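Local coordinates for 1-carboxybiuret hydrolase subunit AtzE (Pseudomonas sp., PDB 6C62), which hydrolyses 1-carboxybiuret to urea-1,3-dicarboxylate and ammonia, a step in the breakdown of the herbicide atrazine, at residues Ala37-Thr42 and Val73-Asp78; Ile296-Ala301 and Met397-Gln402; Thr381-Ile384 and Thr389-Pro392. All blocks are in the same frame, centred on the assembly; numbering follows the deposited sequence.

From the N terminus, interaction 1 comes first: it closes a loop of 30 residues, roughly half of them helical, and ties the edge strand 38-41 of the large mixed sheet to strand 70-74, which ends at Lys-74, a charge-relay residue by similarity. Interaction 2 closes a much longer loop of 95 residues, joining helix 294-312 to the turn before helix 402-407. Interaction 3, the short hairpin 383-386/389-392, is nested inside that loop. Interactions 2 and 3 touch through Met-397 CE and Ile-384 CD1, 3.5 Å apart, and through Leu-399 and His-391. Interaction 1 stands apart, its centre about 27 Å from that of interaction 2 across the chain's centre.

Interaction 1: Ala37-Thr42 and Val73-Asp78; sequences AFTCRT and VKNLFD
The backbones of 37-42 and 73-78 come nearest at Thr-39 and Asn-75, whose CA atoms stay 7.5 Å apart, so the contact is made by these two side chains. Asn-75 ND2 donates to Thr-39 OG1 over 2.9 Å; the bond is almost straight, at 178°, and the hydroxyl oxygen lies in the plane of the amide. The two side chains meet at about a right angle, with the threonine methyl CG2 3.5 Å from the same ND2. With chi1 at 52°, OG1 sits between the backbone N and carbonyl carbon of Thr-39, where it meets Asn-75 ND2. Strand 113-118 runs between the two strands in the mixed sheet of this amidase-family enzyme, and Thr-39 and Cys-40 both face Gly-117 on it, forming a classic beta bulge in an edge strand of the sheet. The other end of the amide is held as well, because Asn-75 OD1 accepts from Gly-87 N; bonds at both ends fix the rotation of the group. A valine in place of Thr-39 would probably leave Asn-75 ND2 without this acceptor and its amide less firmly oriented. Asn-75 is the second residue of a type I turn from Lys-74 to Phe-77, closed by Phe-77 N to Lys-74 O at 2.9 Å. The side chain of Lys-74, assigned by similarity to the charge relay, starts away from 37-42, and its NZ bonds to Ser-150 OG.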
loop_
_atom_site.group_PDB
_atom_site.type_symbol
_atom_site.label_atom_id
_atom_site.label_comp_id
_atom_site.label_asym_id
_atom_site.label_seq_id
_atom_site.Cartn_x
_atom_site.Cartn_y
_atom_site.Cartn_z
ATOM N N ALA A 37 35.133 -2.618 -10.209
ATOM C CA ALA A 37 34.137 -2.723 -9.136
ATOM C C ALA A 37 33.927 -1.398 -8.434
ATOM O O ALA A 37 32.804 -1.152 -8.001
ATOM C CB ALA A 37 34.537 -3.773 -8.133
ATOM N N PHE A 38 34.929 -0.532 -8.327
ATOM C CA PHE A 38 34.797 0.723 -7.591
ATOM C C PHE A 38 34.458 1.936 -8.449
ATOM O O PHE A 38 35.038 2.120 -9.498
ATOM C CB PHE A 38 36.075 1.057 -6.817
ATOM C CG PHE A 38 36.214 0.314 -5.526
ATOM C CD1 PHE A 38 36.593 -1.010 -5.518
ATOM C CD2 PHE A 38 35.957 0.956 -4.326
ATOM C CE1 PHE A 38 36.737 -1.718 -4.324
ATOM C CE2 PHE A 38 36.086 0.288 -3.129
ATOM C CZ PHE A 38 36.476 -1.082 -3.124
ATOM N N THR A 39 33.561 2.801 -8.014
ATOM C CA THR A 39 33.333 4.075 -8.652
ATOM C C THR A 39 33.873 5.213 -7.844
ATOM O O THR A 39 33.909 6.356 -8.371
ATOM C CB THR A 39 31.829 4.364 -8.896
ATOM O OG1 THR A 39 31.045 4.201 -7.686
ATOM C CG2 THR A 39 31.289 3.405 -9.952
ATOM N N CYS A 40 34.198 4.982 -6.570
ATOM C CA CYS A 40 34.777 6.016 -5.767
ATOM C C CYS A 40 35.563 5.442 -4.609
ATOM O O CYS A 40 35.156 4.440 -4.044
ATOM C CB CYS A 40 33.677 6.970 -5.412
ATOM S SG CYS A 40 33.134 6.944 -3.777
ATOM N N ARG A 41 36.730 5.962 -4.358
ATOM C CA ARG A 41 37.604 5.424 -3.292
ATOM C C ARG A 41 37.706 6.482 -2.190
ATOM O O ARG A 41 38.186 7.583 -2.442
ATOM C CB ARG A 41 38.975 5.077 -3.810
ATOM C CG ARG A 41 38.916 4.057 -4.910
ATOM C CD ARG A 41 40.314 3.746 -5.445
ATOM N NE ARG A 41 40.258 3.266 -6.826
ATOM C CZ ARG A 41 41.313 2.874 -7.563
ATOM N NH1 ARG A 41 42.562 2.904 -7.081
ATOM N NH2 ARG A 41 41.101 2.472 -8.823
ATOM N N THR A 42 37.219 6.161 -0.988
ATOM C CA THR A 42 37.194 7.091 0.139
ATOM C C THR A 42 38.464 6.995 0.973
ATOM O O THR A 42 38.466 6.524 2.122
ATOM C CB THR A 42 35.928 6.894 1.001
ATOM O OG1 THR A 42 35.796 5.518 1.391
ATOM C CG2 THR A 42 34.709 7.283 0.155
ATOM N N VAL A 73 30.579 -0.184 -0.406
ATOM C CA VAL A 73 29.089 -0.220 -0.570
ATOM C C VAL A 73 28.648 0.102 -1.993
ATOM O O VAL A 73 29.234 0.959 -2.663
ATOM C CB VAL A 73 28.409 0.752 0.436
ATOM C CG1 VAL A 73 28.830 0.352 1.861
ATOM C CG2 VAL A 73 28.770 2.197 0.172
ATOM N N LYS A 74 27.604 -0.574 -2.453
ATOM C CA LYS A 74 26.961 -0.223 -3.706
ATOM C C LYS A 74 26.644 1.272 -3.725
ATOM O O LYS A 74 26.243 1.851 -2.690
ATOM C CB LYS A 74 25.699 -1.058 -3.809
ATOM C CG LYS A 74 24.985 -0.996 -5.143
ATOM C CD LYS A 74 23.792 -1.945 -5.076
ATOM C CE LYS A 74 23.129 -2.079 -6.429
ATOM N NZ LYS A 74 22.057 -3.108 -6.343
ATOM N N ASN A 75 26.887 1.930 -4.865
ATOM C CA ASN A 75 26.849 3.386 -4.904
ATOM C C ASN A 75 25.446 3.992 -4.896
ATOM O O ASN A 75 25.306 5.185 -5.101
ATOM C CB ASN A 75 27.781 3.931 -5.979
ATOM C CG ASN A 75 27.272 3.784 -7.418
ATOM O OD1 ASN A 75 26.089 3.614 -7.666
ATOM N ND2 ASN A 75 28.203 3.814 -8.363
ATOM N N LEU A 76 24.396 3.196 -4.631
ATOM C CA LEU A 76 23.121 3.750 -4.171
ATOM C C LEU A 76 23.079 4.082 -2.624
ATOM O O LEU A 76 22.101 4.684 -2.152
ATOM C CB LEU A 76 21.968 2.857 -4.588
ATOM C CG LEU A 76 21.917 1.394 -4.131
ATOM C CD1 LEU A 76 21.640 1.306 -2.654
ATOM C CD2 LEU A 76 20.835 0.598 -4.878
ATOM N N PHE A 77 24.129 3.725 -1.873
ATOM C CA PHE A 77 24.206 4.063 -0.475
ATOM C C PHE A 77 24.827 5.451 -0.345
ATOM O O PHE A 77 25.884 5.736 -0.959
ATOM C CB PHE A 77 25.041 3.102 0.381
ATOM C CG PHE A 77 24.403 1.770 0.653
ATOM C CD1 PHE A 77 24.440 0.748 -0.268
ATOM C CD2 PHE A 77 23.733 1.542 1.849
ATOM C CE1 PHE A 77 23.845 -0.512 -0.001
ATOM C CE2 PHE A 77 23.144 0.334 2.130
ATOM C CZ PHE A 77 23.189 -0.718 1.196
ATOM N N ASP A 78 24.184 6.283 0.472
ATOM C CA ASP A 78 24.711 7.645 0.797
ATOM C C ASP A 78 25.966 7.481 1.625
ATOM O O ASP A 78 25.978 6.715 2.616
ATOM C CB ASP A 78 23.722 8.453 1.660
ATOM C CG ASP A 78 22.521 9.042 0.868
ATOM O OD1 ASP A 78 22.476 8.991 -0.392
ATOM O OD2 ASP A 78 21.574 9.553 1.542
#

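Interaction 2: Ile296-Ala301 and Met397-Gln402; sequences IGRAAA and MGLLTQ
The guanidinium of Arg-298 carries the methyl CD2 of Leu-399 over one face, 3.7 Å above the plane and displaced toward the rim, while a water lies in plane at its edge. The amide of Gln-402 is turned steeply against this group, the two planes 76° apart, and its OE1 approaches obliquely. Arg-298 NE gives OE1 only a weak bond, 3.3 Å long and bent to 122° at the hydrogen. The water makes a second link: it accepts from Arg-298 NH2 at 3.1 Å and donates to Gln-402 OE1 at 2.9 Å. The amide oxygen thus takes one direct and one water-mediated tie to the same arginine. With CG anti to the backbone N (chi1 169°) and the chain extended as far as NE, Arg-298 reaches from its helix to both Leu-399 and Gln-402. Closer to the helix the contact is mostly van der Waals packing: Ala-301 CB meets Gln-402 CG at 3.7 Å, and Arg-298 CG lies beside the glutamine amide. Gln-402 N bonds back to Gly-398 O, holding the turn that presents Leu-399 and Gln-402 together. The contact fastens one side of helix 294-312 to the loop leading into helix 402-407, with the Gln-402 side chain about 9 Å from that of Ser-174, the probable acyl-ester nucleophile. Trp-263 of helix 263-266 packs on Arg-298, Phe-406 of helix 402-407 lies on Ala-301, helix 340-360 packs on Ala-300, and apolar side chains of another chain meet Ile-296 and Ala-299.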
loop_
_atom_site.group_PDB
_atom_site.type_symbol
_atom_site.label_atom_id
_atom_site.label_comp_id
_atom_site.label_asym_id
_atom_site.label_seq_id
_atom_site.Cartn_x
_atom_site.Cartn_y
_atom_site.Cartn_z
ATOM N N ILE A 296 3.596 -16.903 -11.218
ATOM C CA ILE A 296 2.698 -15.743 -11.074
ATOM C C ILE A 296 3.322 -14.780 -10.071
ATOM O O ILE A 296 3.176 -13.559 -10.215
ATOM C CB ILE A 296 1.286 -16.127 -10.550
ATOM C CG1 ILE A 296 0.673 -17.289 -11.329
ATOM C CG2 ILE A 296 0.342 -14.934 -10.536
ATOM C CD1 ILE A 296 0.644 -17.142 -12.778
ATOM N N GLY A 297 4.000 -15.311 -9.043
ATOM C CA GLY A 297 4.771 -14.507 -8.094
ATOM C C GLY A 297 5.821 -13.668 -8.832
ATOM O O GLY A 297 5.939 -12.482 -8.589
ATOM N N ARG A 298 6.541 -14.280 -9.774
ATOM C CA ARG A 298 7.463 -13.550 -10.595
ATOM C C ARG A 298 6.758 -12.464 -11.423
ATOM O O ARG A 298 7.264 -11.313 -11.527
ATOM C CB ARG A 298 8.266 -14.462 -11.521
ATOM C CG ARG A 298 9.060 -13.638 -12.592
ATOM C CD ARG A 298 10.097 -14.414 -13.284
ATOM N NE ARG A 298 10.801 -13.547 -14.209
ATOM C CZ ARG A 298 10.425 -13.281 -15.469
ATOM N NH1 ARG A 298 9.346 -13.835 -16.028
ATOM N NH2 ARG A 298 11.160 -12.455 -16.173
ATOM N N ALA A 299 5.619 -12.830 -12.015
ATOM C CA ALA A 299 4.887 -11.950 -12.857
ATOM C C ALA A 299 4.445 -10.675 -12.095
ATOM O O ALA A 299 4.629 -9.565 -12.584
ATOM C CB ALA A 299 3.705 -12.667 -13.493
ATOM N N ALA A 300 3.892 -10.868 -10.917
ATOM C CA ALA A 300 3.450 -9.773 -10.091
ATOM C C ALA A 300 4.605 -8.892 -9.630
ATOM O O ALA A 300 4.474 -7.656 -9.670
ATOM C CB ALA A 300 2.713 -10.302 -8.886
ATOM N N ALA A 301 5.737 -9.505 -9.228
ATOM C CA ALA A 301 6.916 -8.753 -8.888
ATOM C C ALA A 301 7.389 -7.880 -10.066
ATOM O O ALA A 301 7.762 -6.720 -9.908
ATOM C CB ALA A 301 8.021 -9.629 -8.447
ATOM N N MET A 397 18.426 -13.752 -15.768
ATOM C CA MET A 397 19.300 -14.042 -14.623
ATOM C C MET A 397 18.497 -14.110 -13.297
ATOM O O MET A 397 18.921 -14.758 -12.350
ATOM C CB MET A 397 20.426 -13.000 -14.510
ATOM C CG MET A 397 21.580 -13.116 -15.531
ATOM S SD MET A 397 22.359 -14.759 -15.527
ATOM C CE MET A 397 21.555 -15.364 -16.972
ATOM N N GLY A 398 17.347 -13.416 -13.227
ATOM C CA GLY A 398 16.524 -13.411 -11.981
ATOM C C GLY A 398 15.314 -14.321 -11.943
ATOM O O GLY A 398 14.459 -14.211 -11.064
ATOM N N LEU A 399 15.208 -15.222 -12.905
ATOM C CA LEU A 399 14.059 -16.142 -12.954
ATOM C C LEU A 399 13.768 -16.898 -11.622
ATOM O O LEU A 399 12.610 -17.132 -11.269
ATOM C CB LEU A 399 14.294 -17.183 -14.094
ATOM C CG LEU A 399 14.015 -16.730 -15.537
ATOM C CD1 LEU A 399 14.530 -17.768 -16.528
ATOM C CD2 LEU A 399 12.551 -16.462 -15.824
ATOM N N LEU A 400 14.825 -17.343 -10.960
ATOM C CA LEU A 400 14.754 -18.130 -9.741
ATOM C C LEU A 400 14.733 -17.285 -8.445
ATOM O O LEU A 400 14.301 -17.759 -7.395
ATOM C CB LEU A 400 15.922 -19.079 -9.675
ATOM C CG LEU A 400 16.013 -20.015 -10.899
ATOM C CD1 LEU A 400 17.308 -20.827 -10.906
ATOM C CD2 LEU A 400 14.793 -20.925 -10.938
ATOM N N THR A 401 15.185 -16.045 -8.531
ATOM C CA THR A 401 15.247 -15.151 -7.370
ATOM C C THR A 401 13.934 -14.376 -7.178
ATOM O O THR A 401 13.493 -14.134 -6.041
ATOM C CB THR A 401 16.418 -14.151 -7.487
ATOM O OG1 THR A 401 16.429 -13.542 -8.780
ATOM C CG2 THR A 401 17.690 -14.843 -7.308
ATOM N N GLN A 402 13.344 -13.965 -8.285
ATOM C CA GLN A 402 12.240 -13.021 -8.293
ATOM C C GLN A 402 10.973 -13.469 -7.524
ATOM O O GLN A 402 10.396 -12.669 -6.815
ATOM C CB GLN A 402 11.924 -12.587 -9.742
ATOM C CG GLN A 402 11.011 -11.372 -9.826
ATOM C CD GLN A 402 11.133 -10.573 -11.114
ATOM O OE1 GLN A 402 11.605 -11.095 -12.115
ATOM N NE2 GLN A 402 10.816 -9.276 -11.077
HETATM O O HOH W 1 13.377 -11.290 -14.417
#

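Interaction 3: Thr381-Ile384 and Thr389-Pro392; sequences TEWI and TRHP
The guanidinium of Arg-390 lies flat on the indole of Trp-383, their planes 16° apart. CZ stands over the face of the five-membered ring, 3.8 Å from its centroid and 20° off the normal, which makes the stack a cation-pi contact as well. NE comes closest, 3.5 Å from Trp-383 CD1, and NH2 reaches toward NE1. The two side chains run side by side in the same direction; a bend at chi3 (64°) in the arginine folds its end over the ring. Glu-382 CB lies against the opposite face of the indole, displaced toward its rim. Beneath the stack is a two-stranded antiparallel beta hairpin, in which Ile-384 and His-391 form a hydrogen-bonded pair: Ile-384 N to His-391 O and His-391 N to Ile-384 O are both 2.9 Å. Next along, Trp-383 and Pro-392 are a non-hydrogen-bonded pair with diverging side chains, and Pro-392 CA makes a CA-H...O contact with Glu-382 O. Ile-384 and His-391 project to the same face of the hairpin, with Ile-384 CG1 4.2 Å from His-391 CB. This face rests on helix 393-396, where Ala-396 touches both side chains, while Ile-374 and Met-397 also pack on Ile-384. The carboxylate of Glu-382 forms a salt bridge with Arg-394 of that helix, and a basic side chain of another chain packs on Pro-392.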
loop_
_atom_site.group_PDB
_atom_site.type_symbol
_atom_site.label_atom_id
_atom_site.label_comp_id
_atom_site.label_asym_id
_atom_site.label_seq_id
_atom_site.Cartn_x
_atom_site.Cartn_y
_atom_site.Cartn_z
ATOM N N THR A 381 26.159 -10.505 -23.841
ATOM C CA THR A 381 25.224 -11.592 -24.210
ATOM C C THR A 381 23.831 -11.012 -24.245
ATOM O O THR A 381 23.399 -10.357 -23.283
ATOM C CB THR A 381 25.298 -12.774 -23.230
ATOM O OG1 THR A 381 26.607 -13.326 -23.269
ATOM C CG2 THR A 381 24.349 -13.919 -23.604
ATOM N N GLU A 382 23.123 -11.223 -25.362
ATOM C CA GLU A 382 21.752 -10.807 -25.490
ATOM C C GLU A 382 20.705 -11.868 -25.127
ATOM O O GLU A 382 19.629 -11.521 -24.632
ATOM C CB GLU A 382 21.498 -10.297 -26.902
ATOM C CG GLU A 382 22.196 -8.951 -27.150
ATOM C CD GLU A 382 21.418 -7.780 -26.510
ATOM O OE1 GLU A 382 20.166 -7.763 -26.572
ATOM O OE2 GLU A 382 22.058 -6.899 -25.907
ATOM N N TRP A 383 21.018 -13.129 -25.466
ATOM C CA TRP A 383 20.076 -14.247 -25.317
ATOM C C TRP A 383 20.771 -15.406 -24.643
ATOM O O TRP A 383 21.913 -15.664 -24.939
ATOM C CB TRP A 383 19.429 -14.710 -26.650
ATOM C CG TRP A 383 18.485 -13.689 -27.171
ATOM C CD1 TRP A 383 17.206 -13.431 -26.738
ATOM C CD2 TRP A 383 18.768 -12.714 -28.180
ATOM N NE1 TRP A 383 16.690 -12.331 -27.407
ATOM C CE2 TRP A 383 17.631 -11.876 -28.296
ATOM C CE3 TRP A 383 19.885 -12.442 -28.970
ATOM C CZ2 TRP A 383 17.576 -10.790 -29.223
ATOM C CZ3 TRP A 383 19.831 -11.392 -29.891
ATOM C CH2 TRP A 383 18.686 -10.565 -29.994
ATOM N N ILE A 384 20.086 -16.073 -23.708
ATOM C CA ILE A 384 20.583 -17.340 -23.125
ATOM C C ILE A 384 19.606 -18.462 -23.373
ATOM O O ILE A 384 18.445 -18.225 -23.668
ATOM C CB ILE A 384 20.825 -17.214 -21.626
ATOM C CG1 ILE A 384 19.522 -16.912 -20.860
ATOM C CG2 ILE A 384 21.877 -16.122 -21.360
ATOM C CD1 ILE A 384 19.665 -17.148 -19.375
ATOM N N THR A 389 14.856 -23.489 -23.770
ATOM C CA THR A 389 14.082 -22.277 -23.980
ATOM C C THR A 389 14.975 -21.024 -23.986
ATOM O O THR A 389 15.757 -20.784 -23.054
ATOM C CB THR A 389 12.944 -22.105 -22.975
ATOM O OG1 THR A 389 12.226 -23.324 -22.877
ATOM C CG2 THR A 389 12.006 -20.972 -23.448
ATOM N N ARG A 390 14.813 -20.234 -25.047
ATOM C CA ARG A 390 15.532 -18.970 -25.174
ATOM C C ARG A 390 14.909 -17.878 -24.268
ATOM O O ARG A 390 13.701 -17.681 -24.237
ATOM C CB ARG A 390 15.540 -18.495 -26.637
ATOM C CG ARG A 390 16.757 -17.642 -26.978
ATOM C CD ARG A 390 16.689 -16.978 -28.347
ATOM N NE ARG A 390 15.575 -16.033 -28.396
ATOM C CZ ARG A 390 15.350 -15.146 -29.371
ATOM N NH1 ARG A 390 16.183 -15.031 -30.418
ATOM N NH2 ARG A 390 14.280 -14.350 -29.286
ATOM N N HIS A 391 15.754 -17.071 -23.634
ATOM C CA HIS A 391 15.321 -15.912 -22.854
ATOM C C HIS A 391 16.255 -14.747 -23.163
ATOM O O HIS A 391 17.440 -14.970 -23.335
ATOM C CB HIS A 391 15.436 -16.199 -21.362
ATOM C CG HIS A 391 14.606 -17.322 -20.873
ATOM N ND1 HIS A 391 13.301 -17.163 -20.470
ATOM C CD2 HIS A 391 14.904 -18.625 -20.673
ATOM C CE1 HIS A 391 12.835 -18.323 -20.050
ATOM N NE2 HIS A 391 13.784 -19.228 -20.172
ATOM N N PRO A 392 15.752 -13.505 -23.105
ATOM C CA PRO A 392 16.672 -12.366 -23.004
ATOM C C PRO A 392 17.536 -12.545 -21.743
ATOM O O PRO A 392 17.028 -12.845 -20.645
ATOM C CB PRO A 392 15.753 -11.135 -22.961
ATOM C CG PRO A 392 14.392 -11.638 -22.529
ATOM C CD PRO A 392 14.329 -13.121 -22.945
#